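Local coordinates for alpha,alpha-trehalose-phosphate synthase (UDP-forming) (PDB 5UOF), which belongs to glycosyltransferase family 20 and has the GT-B architecture, in which two Rossmann-like domains face each other across a cleft, at residues V15-A20 with D140-P145; F48-E53 with V75-R80; M121-L126 with H148-L153; A128-D133 with V155-G160. All coordinates share one frame; numbering follows the deposited sequence.

Interaction 1 of 4, residues V15-A20 with D140-P145; sequences VSNRVA and DYHLLP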
loop_
_atom_site.group_PDB
_atom_site.type_symbol
_atom_site.label_atom_id
_atom_site.label_comp_id
_atom_site.label_asym_id
_atom_site.label_seq_id
_atom_site.Cartn_x
_atom_site.Cartn_y
_atom_site.Cartn_z
ATOM N N VAL A 15 -10.336 9.363 26.777
ATOM C CA VAL A 15 -11.183 9.911 25.723
ATOM C C VAL A 15 -11.288 8.848 24.630
ATOM O O VAL A 15 -10.268 8.444 24.053
ATOM C CB VAL A 15 -10.611 11.222 25.162
ATOM C CG1 VAL A 15 -11.468 11.746 24.017
ATOM C CG2 VAL A 15 -10.493 12.273 26.264
ATOM N N SER A 16 -12.510 8.383 24.354
ATOM C CA SER A 16 -12.695 7.343 23.344
ATOM C C SER A 16 -14.066 7.478 22.688
ATOM O O SER A 16 -14.840 8.390 22.992
ATOM C CB SER A 16 -12.537 5.948 23.949
ATOM O OG SER A 16 -13.648 5.613 24.765
ATOM N N ASN A 17 -14.376 6.523 21.803
ATOM C CA ASN A 17 -15.572 6.622 20.968
ATOM C C ASN A 17 -16.840 6.511 21.797
ATOM O O ASN A 17 -17.819 7.219 21.536
ATOM C CB ASN A 17 -15.586 5.525 19.896
ATOM C CG ASN A 17 -14.435 5.627 18.920
ATOM O OD1 ASN A 17 -13.990 6.717 18.573
ATOM N ND2 ASN A 17 -13.951 4.478 18.467
ATOM N N ARG A 18 -16.849 5.633 22.797
ATOM C CA ARG A 18 -18.094 5.296 23.468
ATOM C C ARG A 18 -17.840 5.038 24.945
ATOM O O ARG A 18 -16.955 4.251 25.299
ATOM C CB ARG A 18 -18.723 4.058 22.821
ATOM C CG ARG A 18 -19.953 3.548 23.537
ATOM C CD ARG A 18 -21.134 4.459 23.301
ATOM N NE ARG A 18 -22.277 4.054 24.112
ATOM C CZ ARG A 18 -23.142 3.112 23.758
ATOM N NH1 ARG A 18 -22.995 2.475 22.601
ATOM N NH2 ARG A 18 -24.156 2.809 24.555
ATOM N N VAL A 19 -18.626 5.680 25.802
ATOM C CA VAL A 19 -18.660 5.344 27.218
ATOM C C VAL A 19 -19.884 4.465 27.432
ATOM O O VAL A 19 -21.023 4.921 27.282
ATOM C CB VAL A 19 -18.708 6.598 28.101
ATOM C CG1 VAL A 19 -18.636 6.205 29.559
ATOM C CG2 VAL A 19 -17.581 7.556 27.741
ATOM N N ALA A 20 -19.662 3.198 27.761
ATOM C CA ALA A 20 -20.748 2.257 28.005
ATOM C C ALA A 20 -20.972 2.128 29.504
ATOM O O ALA A 20 -20.018 1.928 30.265
ATOM C CB ALA A 20 -20.447 0.888 27.395
ATOM N N ASP A 140 -7.481 6.030 19.402
ATOM C CA ASP A 140 -7.750 5.552 18.049
ATOM C C ASP A 140 -8.091 6.634 17.028
ATOM O O ASP A 140 -8.207 7.822 17.350
ATOM C CB ASP A 140 -8.850 4.492 18.059
ATOM C CG ASP A 140 -8.566 3.359 17.074
ATOM O OD1 ASP A 140 -7.449 3.338 16.493
ATOM O OD2 ASP A 140 -9.448 2.499 16.862
ATOM N N TYR A 141 -8.261 6.193 15.779
ATOM C CA TYR A 141 -8.125 7.073 14.625
ATOM C C TYR A 141 -9.267 8.078 14.474
ATOM O O TYR A 141 -9.070 9.104 13.812
ATOM C CB TYR A 141 -7.977 6.217 13.355
ATOM C CG TYR A 141 -9.171 5.344 13.048
ATOM C CD1 TYR A 141 -9.352 4.117 13.688
ATOM C CD2 TYR A 141 -10.133 5.757 12.133
ATOM C CE1 TYR A 141 -10.459 3.336 13.417
ATOM C CE2 TYR A 141 -11.235 4.981 11.850
ATOM C CZ TYR A 141 -11.394 3.772 12.496
ATOM O OH TYR A 141 -12.503 3.007 12.215
ATOM N N HIS A 142 -10.454 7.810 15.037
ATOM C CA HIS A 142 -11.534 8.790 14.938
ATOM C C HIS A 142 -11.198 10.068 15.682
ATOM O O HIS A 142 -11.799 11.115 15.406
ATOM C CB HIS A 142 -12.851 8.241 15.511
ATOM C CG HIS A 142 -13.396 7.041 14.792
ATOM N ND1 HIS A 142 -14.007 7.125 13.558
ATOM C CD2 HIS A 142 -13.463 5.740 15.155
ATOM C CE1 HIS A 142 -14.408 5.924 13.183
ATOM N NE2 HIS A 142 -14.089 5.065 14.135
ATOM N N LEU A 143 -10.270 9.993 16.641
ATOM C CA LEU A 143 -9.946 11.109 17.525
ATOM C C LEU A 143 -8.513 11.580 17.333
ATOM O O LEU A 143 -7.956 12.237 18.210
ATOM C CB LEU A 143 -10.172 10.707 18.984
ATOM C CG LEU A 143 -11.617 10.478 19.401
ATOM C CD1 LEU A 143 -11.693 9.670 20.696
ATOM C CD2 LEU A 143 -12.319 11.819 19.534
ATOM N N LEU A 144 -7.888 11.219 16.218
ATOM C CA LEU A 144 -6.517 11.657 15.967
ATOM C C LEU A 144 -6.287 13.160 16.152
ATOM O O LEU A 144 -5.294 13.528 16.803
ATOM C CB LEU A 144 -6.122 11.159 14.570
ATOM C CG LEU A 144 -4.645 11.233 14.223
ATOM C CD1 LEU A 144 -4.317 10.098 13.295
ATOM C CD2 LEU A 144 -4.358 12.573 13.565
ATOM N N PRO A 145 -7.131 14.070 15.653
ATOM C CA PRO A 145 -6.863 15.505 15.838
ATOM C C PRO A 145 -7.177 16.040 17.230
ATOM O O PRO A 145 -7.100 17.257 17.439
ATOM C CB PRO A 145 -7.783 16.173 14.796
ATOM C CG PRO A 145 -8.327 15.072 13.940
ATOM C CD PRO A 145 -8.310 13.852 14.799
HETATM O O HOH W 1 -11.176 6.846 17.911
HETATM O O HOH W 2 -11.877 3.289 16.797
#
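L143 meets the end of strand 12-16 with a single methyl. Its CD1 lies 3.7 Å from CA of S16, and the same carbon comes within 3.9 Å of CG1 of V15, two branched side chains meeting at a slant. With CG opposite its carbonyl carbon (chi1 -68°), L143 bridges the gap between two backbones that do not themselves touch. The second direct meeting is between N17 and H142, whose amide and imidazole planes stand 76° apart. ND2 of N17 approaches CD2 of H142 to 3.6 Å, while OD1 of N17 is 3.6 Å from CB of H142, so both ends of the amide meet the histidine, approaching its ring obliquely.

Water completes the polar half. One water donates to OD1 of N17 (2.9 Å) and accepts a weak bond from the backbone N of H142; another accepts from ND2 of N17 (2.9 Å) and donates to OD2 of D140 at 2.6 Å. OD1 of N17 is also bonded to the hydroxyl of Y85, which, together with the waters, should fix the rotation of the amide. On the other segment a short 3-10 turn, closed by L143 N to D140 O (3.1 Å), presents H142 and L143 side by side, and CE2 of Y141 lies over the rim of one face of the H142 ring.

This is a buried junction at the C-terminal ends of two adjacent parallel strands, 12-16 and 135-139, of a Rossmann-like sheet. Helix 109-127 packs on V15 through L126, helix 89-98 touches Y141 and H142, and P145 takes the N-cap position of helix 146-152.

Interaction 2 of 4, residues F48-E53 with V75-R80; sequences FGWNGE and VGLTRR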
loop_
_atom_site.group_PDB
_atom_site.type_symbol
_atom_site.label_atom_id
_atom_site.label_comp_id
_atom_site.label_asym_id
_atom_site.label_seq_id
_atom_site.Cartn_x
_atom_site.Cartn_y
_atom_site.Cartn_z
ATOM N N PHE A 48 -14.504 10.155 29.129
ATOM C CA PHE A 48 -15.249 11.120 28.342
ATOM C C PHE A 48 -15.504 10.557 26.955
ATOM O O PHE A 48 -14.605 9.976 26.342
ATOM C CB PHE A 48 -14.473 12.445 28.253
ATOM C CG PHE A 48 -15.048 13.430 27.279
ATOM C CD1 PHE A 48 -16.045 14.320 27.674
ATOM C CD2 PHE A 48 -14.566 13.504 25.983
ATOM C CE1 PHE A 48 -16.563 15.236 26.776
ATOM C CE2 PHE A 48 -15.081 14.422 25.082
ATOM C CZ PHE A 48 -16.081 15.285 25.479
ATOM N N GLY A 49 -16.728 10.728 26.466
ATOM C CA GLY A 49 -17.054 10.290 25.124
ATOM C C GLY A 49 -18.555 10.251 24.900
ATOM O O GLY A 49 -19.341 10.756 25.706
ATOM N N TRP A 50 -18.927 9.619 23.787
ATOM C CA TRP A 50 -20.319 9.505 23.367
ATOM C C TRP A 50 -21.104 8.583 24.292
ATOM O O TRP A 50 -20.591 7.558 24.753
ATOM C CB TRP A 50 -20.365 8.951 21.944
ATOM C CG TRP A 50 -21.717 8.904 21.310
ATOM C CD1 TRP A 50 -22.741 9.782 21.487
ATOM C CD2 TRP A 50 -22.178 7.931 20.364
ATOM N NE1 TRP A 50 -23.818 9.415 20.713
ATOM C CE2 TRP A 50 -23.495 8.282 20.012
ATOM C CE3 TRP A 50 -21.601 6.791 19.785
ATOM C CZ2 TRP A 50 -24.252 7.536 19.105
ATOM C CZ3 TRP A 50 -22.354 6.051 18.883
ATOM C CH2 TRP A 50 -23.666 6.425 18.557
ATOM N N ASN A 51 -22.368 8.931 24.537
ATOM C CA ASN A 51 -23.262 8.073 25.306
ATOM C C ASN A 51 -24.051 7.097 24.433
ATOM O O ASN A 51 -24.918 6.384 24.953
ATOM C CB ASN A 51 -24.225 8.916 26.163
ATOM C CG ASN A 51 -25.066 9.888 25.339
ATOM O OD1 ASN A 51 -25.085 9.833 24.112
ATOM N ND2 ASN A 51 -25.771 10.783 26.024
ATOM N N GLY A 52 -23.776 7.040 23.129
ATOM C CA GLY A 52 -24.508 6.152 22.253
ATOM C C GLY A 52 -25.860 6.660 21.788
ATOM O O GLY A 52 -26.543 5.945 21.044
ATOM N N GLU A 53 -26.260 7.868 22.178
ATOM C CA GLU A 53 -27.568 8.408 21.840
ATOM C C GLU A 53 -27.451 9.488 20.773
ATOM O O GLU A 53 -26.445 10.199 20.690
ATOM C CB GLU A 53 -28.261 9.004 23.072
ATOM C CG GLU A 53 -28.200 8.150 24.330
ATOM C CD GLU A 53 -29.259 7.066 24.368
ATOM O OE1 GLU A 53 -29.460 6.381 23.341
ATOM O OE2 GLU A 53 -29.897 6.901 25.430
ATOM N N VAL A 75 -21.704 12.935 26.210
ATOM C CA VAL A 75 -22.594 13.745 25.392
ATOM C C VAL A 75 -23.294 12.831 24.400
ATOM O O VAL A 75 -22.775 11.773 24.024
ATOM C CB VAL A 75 -21.854 14.875 24.636
ATOM C CG1 VAL A 75 -21.206 15.850 25.608
ATOM C CG2 VAL A 75 -20.822 14.301 23.691
ATOM N N GLY A 76 -24.496 13.234 23.990
ATOM C CA GLY A 76 -25.066 12.705 22.774
ATOM C C GLY A 76 -24.436 13.369 21.567
ATOM O O GLY A 76 -23.664 14.319 21.686
ATOM N N LEU A 77 -24.759 12.841 20.390
ATOM C CA LEU A 77 -24.343 13.420 19.120
ATOM C C LEU A 77 -25.580 13.726 18.288
ATOM O O LEU A 77 -26.552 12.965 18.310
ATOM C CB LEU A 77 -23.425 12.461 18.359
ATOM C CG LEU A 77 -22.078 12.108 18.993
ATOM C CD1 LEU A 77 -21.439 10.919 18.272
ATOM C CD2 LEU A 77 -21.156 13.326 18.971
ATOM N N THR A 78 -25.566 14.850 17.570
ATOM C CA THR A 78 -26.610 15.040 16.572
ATOM C C THR A 78 -26.387 14.064 15.418
ATOM O O THR A 78 -25.343 13.422 15.316
ATOM C CB THR A 78 -26.629 16.475 16.041
ATOM O OG1 THR A 78 -25.404 16.747 15.345
ATOM C CG2 THR A 78 -26.822 17.478 17.176
ATOM N N ARG A 79 -27.391 13.944 14.544
ATOM C CA ARG A 79 -27.214 13.117 13.354
ATOM C C ARG A 79 -26.072 13.645 12.495
ATOM O O ARG A 79 -25.276 12.866 11.960
ATOM C CB ARG A 79 -28.511 13.054 12.546
ATOM C CG ARG A 79 -28.373 12.331 11.204
ATOM C CD ARG A 79 -28.004 10.868 11.386
ATOM N NE ARG A 79 -29.014 10.158 12.164
ATOM C CZ ARG A 79 -28.868 8.925 12.639
ATOM N NH1 ARG A 79 -27.748 8.248 12.422
ATOM N NH2 ARG A 79 -29.850 8.369 13.339
ATOM N N ARG A 80 -25.962 14.970 12.374
ATOM C CA ARG A 80 -24.871 15.549 11.598
ATOM C C ARG A 80 -23.522 15.246 12.234
ATOM O O ARG A 80 -22.562 14.914 11.532
ATOM C CB ARG A 80 -25.064 17.055 11.458
ATOM C CG ARG A 80 -23.863 17.788 10.876
ATOM C CD ARG A 80 -24.214 19.239 10.565
ATOM N NE ARG A 80 -23.114 19.962 9.930
ATOM C CZ ARG A 80 -22.409 20.926 10.518
ATOM N NH1 ARG A 80 -22.690 21.295 11.764
ATOM N NH2 ARG A 80 -21.426 21.525 9.855
#
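V75, L77 and W50 bury the most surface here, and each meets the other segment in its own way. V75 works mainly through its backbone. It forms a parallel bridge with W50, donating from N to O of G49 (3.3 Å) and accepting at O from N of N51 (2.9 Å), the two bonds flanking the tryptophan as parallel pairing requires. Its side chain turns to the same face of the sheet as that of W50, toward L122 of helix 109-127.

L77 lies over the indole. Its CD1 sits 3.5 Å from the centroid of the five-membered ring of W50, only 3° off the ring normal, a clear CH-pi contact. CA of G52 covers the opposite face, so the indole is sandwiched. W50 has CG anti to its own N (chi1 -174°), which carries the ring alongside the strand and sets its N-H against O of E53.

That oxygen is doubly held: NE1 of W50 donates to it at 2.7 Å, from above the carbonyl plane, and L77 N donates at 3.1 Å along a nearly straight line. N51 closes an Asx turn, its OD1 accepting from E53 N (3.0 Å), though the same OD1 faces O of V75, another acceptor, at 3.0 Å. The tight turn at residues 51-53 is thus pinned by bonds to one carbonyl and one amide, and aliphatic contact adds an apolar grip on the indole to a pairing bonded chiefly through the backbone.

Interaction 3 of 4, residues M121-L126 with H148-L153; sequences MLAKQL and HALREL. With EDO (1,2-ethanediol), chain I.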
loop_
_atom_site.group_PDB
_atom_site.type_symbol
_atom_site.label_atom_id
_atom_site.label_comp_id
_atom_site.label_asym_id
_atom_site.label_seq_id
_atom_site.Cartn_x
_atom_site.Cartn_y
_atom_site.Cartn_z
ATOM N N MET A 121 -15.183 20.245 18.302
ATOM C CA MET A 121 -16.381 20.343 19.134
ATOM C C MET A 121 -16.227 19.529 20.419
ATOM O O MET A 121 -16.485 20.025 21.524
ATOM C CB MET A 121 -17.600 19.875 18.332
ATOM C CG MET A 121 -18.946 20.004 19.050
ATOM S SD MET A 121 -19.355 18.559 20.079
ATOM C CE MET A 121 -19.541 17.296 18.815
ATOM N N LEU A 122 -15.803 18.275 20.291
ATOM C CA LEU A 122 -15.675 17.418 21.465
ATOM C C LEU A 122 -14.565 17.902 22.387
ATOM O O LEU A 122 -14.691 17.813 23.615
ATOM C CB LEU A 122 -15.429 15.979 21.024
ATOM C CG LEU A 122 -16.607 15.306 20.321
ATOM C CD1 LEU A 122 -16.151 14.011 19.665
ATOM C CD2 LEU A 122 -17.735 15.048 21.328
ATOM N N ALA A 123 -13.477 18.428 21.822
ATOM C CA ALA A 123 -12.391 18.930 22.655
ATOM C C ALA A 123 -12.855 20.097 23.505
ATOM O O ALA A 123 -12.502 20.196 24.685
ATOM C CB ALA A 123 -11.205 19.360 21.806
ATOM N N LYS A 124 -13.644 20.997 22.918
ATOM C CA LYS A 124 -14.133 22.114 23.717
ATOM C C LYS A 124 -15.032 21.632 24.847
ATOM O O LYS A 124 -15.018 22.216 25.937
ATOM C CB LYS A 124 -14.867 23.125 22.845
ATOM C CG LYS A 124 -15.129 24.435 23.596
ATOM C CD LYS A 124 -15.704 25.511 22.705
ATOM C CE LYS A 124 -15.892 26.796 23.494
ATOM N NZ LYS A 124 -14.617 27.205 24.145
ATOM N N GLN A 125 -15.810 20.572 24.616
ATOM C CA GLN A 125 -16.626 20.011 25.695
ATOM C C GLN A 125 -15.756 19.466 26.821
ATOM O O GLN A 125 -16.054 19.679 28.005
ATOM C CB GLN A 125 -17.548 18.919 25.156
ATOM C CG GLN A 125 -18.668 19.426 24.257
ATOM C CD GLN A 125 -19.665 20.277 25.006
ATOM O OE1 GLN A 125 -20.184 19.872 26.045
ATOM N NE2 GLN A 125 -19.928 21.472 24.493
ATOM N N LEU A 126 -14.668 18.771 26.475
ATOM C CA LEU A 126 -13.799 18.194 27.498
ATOM C C LEU A 126 -13.041 19.272 28.270
ATOM O O LEU A 126 -12.847 19.149 29.487
ATOM C CB LEU A 126 -12.817 17.215 26.861
ATOM C CG LEU A 126 -11.819 16.617 27.856
ATOM C CD1 LEU A 126 -12.556 15.800 28.911
ATOM C CD2 LEU A 126 -10.782 15.786 27.155
ATOM N N HIS A 148 -4.491 18.182 19.163
ATOM C CA HIS A 148 -4.236 19.459 18.507
ATOM C C HIS A 148 -5.342 20.456 18.832
ATOM O O HIS A 148 -5.069 21.629 19.116
ATOM C CB HIS A 148 -4.092 19.249 16.995
ATOM C CG HIS A 148 -3.707 20.494 16.262
ATOM N ND1 HIS A 148 -4.637 21.340 15.696
ATOM C CD2 HIS A 148 -2.499 21.065 16.049
ATOM C CE1 HIS A 148 -4.016 22.363 15.141
ATOM N NE2 HIS A 148 -2.718 22.223 15.344
ATOM N N ALA A 149 -6.592 19.994 18.843
ATOM C CA ALA A 149 -7.703 20.869 19.199
ATOM C C ALA A 149 -7.591 21.333 20.648
ATOM O O ALA A 149 -7.850 22.503 20.954
ATOM C CB ALA A 149 -9.028 20.148 18.955
ATOM N N LEU A 150 -7.188 20.431 21.549
ATOM C CA LEU A 150 -6.982 20.828 22.942
ATOM C C LEU A 150 -5.859 21.856 23.064
ATOM O O LEU A 150 -5.979 22.831 23.820
ATOM C CB LEU A 150 -6.683 19.598 23.803
ATOM C CG LEU A 150 -7.845 18.642 24.100
ATOM C CD1 LEU A 150 -7.354 17.411 24.840
ATOM C CD2 LEU A 150 -8.949 19.325 24.909
ATOM N N ARG A 151 -4.760 21.663 22.320
ATOM C CA ARG A 151 -3.665 22.632 22.369
ATOM C C ARG A 151 -4.147 24.010 21.930
ATOM O O ARG A 151 -3.796 25.021 22.549
ATOM C CB ARG A 151 -2.491 22.185 21.502
ATOM C CG ARG A 151 -1.906 20.821 21.835
ATOM C CD ARG A 151 -1.356 20.753 23.260
ATOM N NE ARG A 151 -0.720 19.449 23.457
ATOM C CZ ARG A 151 -0.458 18.897 24.638
ATOM N NH1 ARG A 151 -0.777 19.525 25.766
ATOM N NH2 ARG A 151 0.121 17.701 24.684
ATOM N N GLU A 152 -4.963 24.065 20.867
ATOM C CA GLU A 152 -5.543 25.330 20.423
ATOM C C GLU A 152 -6.370 26.003 21.510
ATOM O O GLU A 152 -6.550 27.230 21.476
ATOM C CB GLU A 152 -6.413 25.107 19.186
ATOM C CG GLU A 152 -5.634 24.641 17.959
ATOM C CD GLU A 152 -4.908 25.778 17.276
ATOM O OE1 GLU A 152 -5.564 26.791 16.947
ATOM O OE2 GLU A 152 -3.680 25.669 17.081
ATOM N N LEU A 153 -6.884 25.239 22.469
ATOM C CA LEU A 153 -7.645 25.806 23.575
ATOM C C LEU A 153 -6.767 26.168 24.767
ATOM O O LEU A 153 -7.294 26.576 25.806
ATOM C CB LEU A 153 -8.746 24.832 24.019
ATOM C CG LEU A 153 -9.770 24.472 22.937
ATOM C CD1 LEU A 153 -10.723 23.392 23.419
ATOM C CD2 LEU A 153 -10.538 25.709 22.492
HETATM C C1 EDO I . -9.086 19.472 15.218
HETATM O O1 EDO I . -10.093 20.334 14.693
HETATM C C2 EDO I . -7.718 20.076 14.960
HETATM O O2 EDO I . -7.492 21.197 15.824
#
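A123 is the hub of an apolar contact between helix 109-127 and helix 146-152. Its CB touches CB of A149 at 3.7 Å, methyl against methyl, and CD2 of L150 at 3.8 Å; the same CD2 also approaches O of A123. The small alanine side chains are consistent with the 8.8 Å between the axes of the two short helical segments, which cross at a signed angle of -55°. Leucines close the two ends of the patch. On the deeper side CD1 of L150 meets CD2 of L126 at 4.4 Å, a looser touch; on the more exposed side CD1 of L153 rests 3.7 Å from CA of K124, so that here a methyl packs on backbone and on the first carbon of the lysine, not on its charged end.

Polar contacts lie at the margin. ND1 of H148 shares a hydrogen bond of 2.9 Å with O2 of a 1,2-ethanediol, an atom lying in the imidazole plane. That molecule, probably from the crystallisation liquor, is also bonded to O of L116, so it spans the two helices. R151 points elsewhere, making a salt bridge to D190 and bonds to the carbonyls of V155 and N157.

Helix 146-152 packs on the sheet through L150 on I159. It links the neighbouring parallel strands 135-139 and 159-162, the beta-alpha-beta crossover on which Rossmann-like domains are built.

Interaction 4 of 4, residues A128-D133 with V155-G160; sequences ALLRPD and VKNPIG. With EDO (1,2-ethanediol), chain M.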
loop_
_atom_site.group_PDB
_atom_site.type_symbol
_atom_site.label_atom_id
_atom_site.label_comp_id
_atom_site.label_asym_id
_atom_site.label_seq_id
_atom_site.Cartn_x
_atom_site.Cartn_y
_atom_site.Cartn_z
ATOM N N ALA A 128 -13.432 22.159 29.557
ATOM C CA ALA A 128 -13.975 22.776 30.760
ATOM C C ALA A 128 -13.918 21.842 31.961
ATOM O O ALA A 128 -13.978 22.312 33.101
ATOM C CB ALA A 128 -15.416 23.223 30.516
ATOM N N LEU A 129 -13.796 20.536 31.737
ATOM C CA LEU A 129 -13.756 19.570 32.830
ATOM C C LEU A 129 -12.344 19.281 33.324
ATOM O O LEU A 129 -12.191 18.554 34.313
ATOM C CB LEU A 129 -14.404 18.253 32.397
ATOM C CG LEU A 129 -15.770 18.319 31.728
ATOM C CD1 LEU A 129 -16.159 16.951 31.195
ATOM C CD2 LEU A 129 -16.809 18.839 32.697
ATOM N N LEU A 130 -11.321 19.834 32.675
ATOM C CA LEU A 130 -9.940 19.494 32.985
ATOM C C LEU A 130 -9.417 20.246 34.197
ATOM O O LEU A 130 -9.739 21.418 34.413
ATOM C CB LEU A 130 -9.040 19.800 31.793
ATOM C CG LEU A 130 -9.276 18.893 30.591
ATOM C CD1 LEU A 130 -8.408 19.305 29.416
ATOM C CD2 LEU A 130 -9.003 17.431 30.981
ATOM N N ARG A 131 -8.617 19.575 34.961
ATOM C CA ARG A 131 -7.735 20.155 35.950
ATOM C C ARG A 131 -6.314 20.174 35.403
ATOM O O ARG A 131 -5.965 19.348 34.549
ATOM C CB ARG A 131 -7.788 19.363 37.261
ATOM C CG ARG A 131 -9.192 19.213 37.792
ATOM C CD ARG A 131 -9.268 18.360 39.058
ATOM N NE ARG A 131 -10.660 18.203 39.466
ATOM C CZ ARG A 131 -11.100 17.308 40.341
ATOM N NH1 ARG A 131 -10.256 16.465 40.922
ATOM N NH2 ARG A 131 -12.394 17.262 40.634
ATOM N N PRO A 132 -5.476 21.099 35.880
ATOM C CA PRO A 132 -4.176 21.316 35.226
ATOM C C PRO A 132 -3.263 20.099 35.209
ATOM O O PRO A 132 -2.419 20.007 34.312
ATOM C CB PRO A 132 -3.557 22.455 36.049
ATOM C CG PRO A 132 -4.688 23.082 36.771
ATOM C CD PRO A 132 -5.672 22.006 37.028
ATOM N N ASP A 133 -3.385 19.175 36.165
ATOM C CA ASP A 133 -2.498 18.019 36.250
ATOM C C ASP A 133 -3.104 16.755 35.661
ATOM O O ASP A 133 -2.471 15.693 35.731
ATOM C CB ASP A 133 -2.105 17.752 37.708
ATOM C CG ASP A 133 -3.297 17.370 38.568
ATOM O OD1 ASP A 133 -4.354 18.023 38.443
ATOM O OD2 ASP A 133 -3.181 16.409 39.357
ATOM N N VAL A 155 -4.702 23.975 26.375
ATOM C CA VAL A 155 -4.491 22.830 27.254
ATOM C C VAL A 155 -3.022 22.427 27.206
ATOM O O VAL A 155 -2.492 22.068 26.147
ATOM C CB VAL A 155 -5.400 21.656 26.853
ATOM C CG1 VAL A 155 -5.091 20.411 27.685
ATOM C CG2 VAL A 155 -6.859 22.053 27.008
ATOM N N LYS A 156 -2.358 22.475 28.359
ATOM C CA LYS A 156 -0.956 22.106 28.471
ATOM C C LYS A 156 -0.753 20.748 29.130
ATOM O O LYS A 156 0.397 20.340 29.330
ATOM C CB LYS A 156 -0.197 23.186 29.247
ATOM C CG LYS A 156 -0.340 24.552 28.611
ATOM C CD LYS A 156 0.671 25.545 29.141
ATOM C CE LYS A 156 0.590 26.834 28.334
ATOM N NZ LYS A 156 0.520 26.539 26.869
ATOM N N ASN A 157 -1.833 20.036 29.450
ATOM C CA ASN A 157 -1.741 18.758 30.138
ATOM C C ASN A 157 -0.907 17.755 29.339
ATOM O O ASN A 157 -0.807 17.856 28.113
ATOM C CB ASN A 157 -3.135 18.174 30.348
ATOM C CG ASN A 157 -4.007 19.048 31.209
ATOM O OD1 ASN A 157 -4.311 20.193 30.856
ATOM N ND2 ASN A 157 -4.428 18.510 32.343
ATOM N N PRO A 158 -0.327 16.758 30.005
ATOM C CA PRO A 158 0.182 15.597 29.265
ATOM C C PRO A 158 -0.963 14.938 28.515
ATOM O O PRO A 158 -2.014 14.652 29.091
ATOM C CB PRO A 158 0.734 14.683 30.367
ATOM C CG PRO A 158 0.937 15.593 31.562
ATOM C CD PRO A 158 -0.166 16.591 31.461
ATOM N N ILE A 159 -0.768 14.709 27.215
ATOM C CA ILE A 159 -1.773 14.037 26.403
ATOM C C ILE A 159 -1.092 12.913 25.649
ATOM O O ILE A 159 -0.060 13.132 25.014
ATOM C CB ILE A 159 -2.464 14.981 25.401
ATOM C CG1 ILE A 159 -2.868 16.300 26.071
ATOM C CG2 ILE A 159 -3.694 14.299 24.820
ATOM C CD1 ILE A 159 -3.477 17.310 25.090
ATOM N N GLY A 160 -1.674 11.723 25.710
ATOM C CA GLY A 160 -1.171 10.585 24.966
ATOM C C GLY A 160 -2.195 10.096 23.962
ATOM O O GLY A 160 -3.403 10.237 24.159
HETATM C C1 EDO M . -12.705 20.543 37.072
HETATM O O1 EDO M . -12.706 20.245 38.475
HETATM C C2 EDO M . -13.915 21.404 36.712
HETATM O O2 EDO M . -15.124 20.646 36.864
HETATM O O HOH W 3 -1.851 22.060 32.443
#
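P132 and N157 bring their CA atoms to 6.2 Å where the loop 128-133 meets the irregular start of segment 155-160, at the surface of a Rossmann-like domain. Segment 128-133 follows helix 109-127 and leads into strand 135-139; segment 155-160 follows helix 146-152 and passes into strand 159-162, its parallel neighbour. The contact therefore joins the approaches to two adjacent inner strands at their N-terminal ends.

N157 does most of the work. Its CB points at the opposite loop, and ND2 donates to O of R131 at 2.8 Å with an N-H...O angle of 155°. The acceptor lies in the plane of the amide, and the donor in the plane of the carbonyl. ND2 also donates to O of D134 just beyond the segment, so two carbonyls hold the amide in place. Beside it, L130 lays CD1 against both methyls of V155, 3.9 Å from CG1, the side chains crossing at about a right angle.

R131 itself turns outward, with NE donating to O1 of a 1,2-ethanediol at 3.1 Å. A water donates to O of P132 at 2.8 Å and, only weakly at 3.5 Å, to OD1 of N157.

Overall arrangement
All four contacts belong to the Rossmann-like domain built on the ten-stranded sheet, and their chemistry varies with the elements they join as well as with depth. Interaction 1 is the buried one, mixing leucine packing with ordered water at the C-terminal ends of two strands. Interaction 2, partly buried, pairs with strand 70-77 of that sheet and touches interaction 1 directly, V19 N meeting W50 O at 2.9 Å. Between the side chains of its two helices, interaction 3 is apolar, and it lies on the sheet, L126 packing on F48. Interaction 4 is the surface contact, held by one side-chain amide and a small apolar touch, at the opposite strand ends from interaction 1. A probable hydrogen bond from V155 N to L150 O (3.1 Å) ties it to interaction 3.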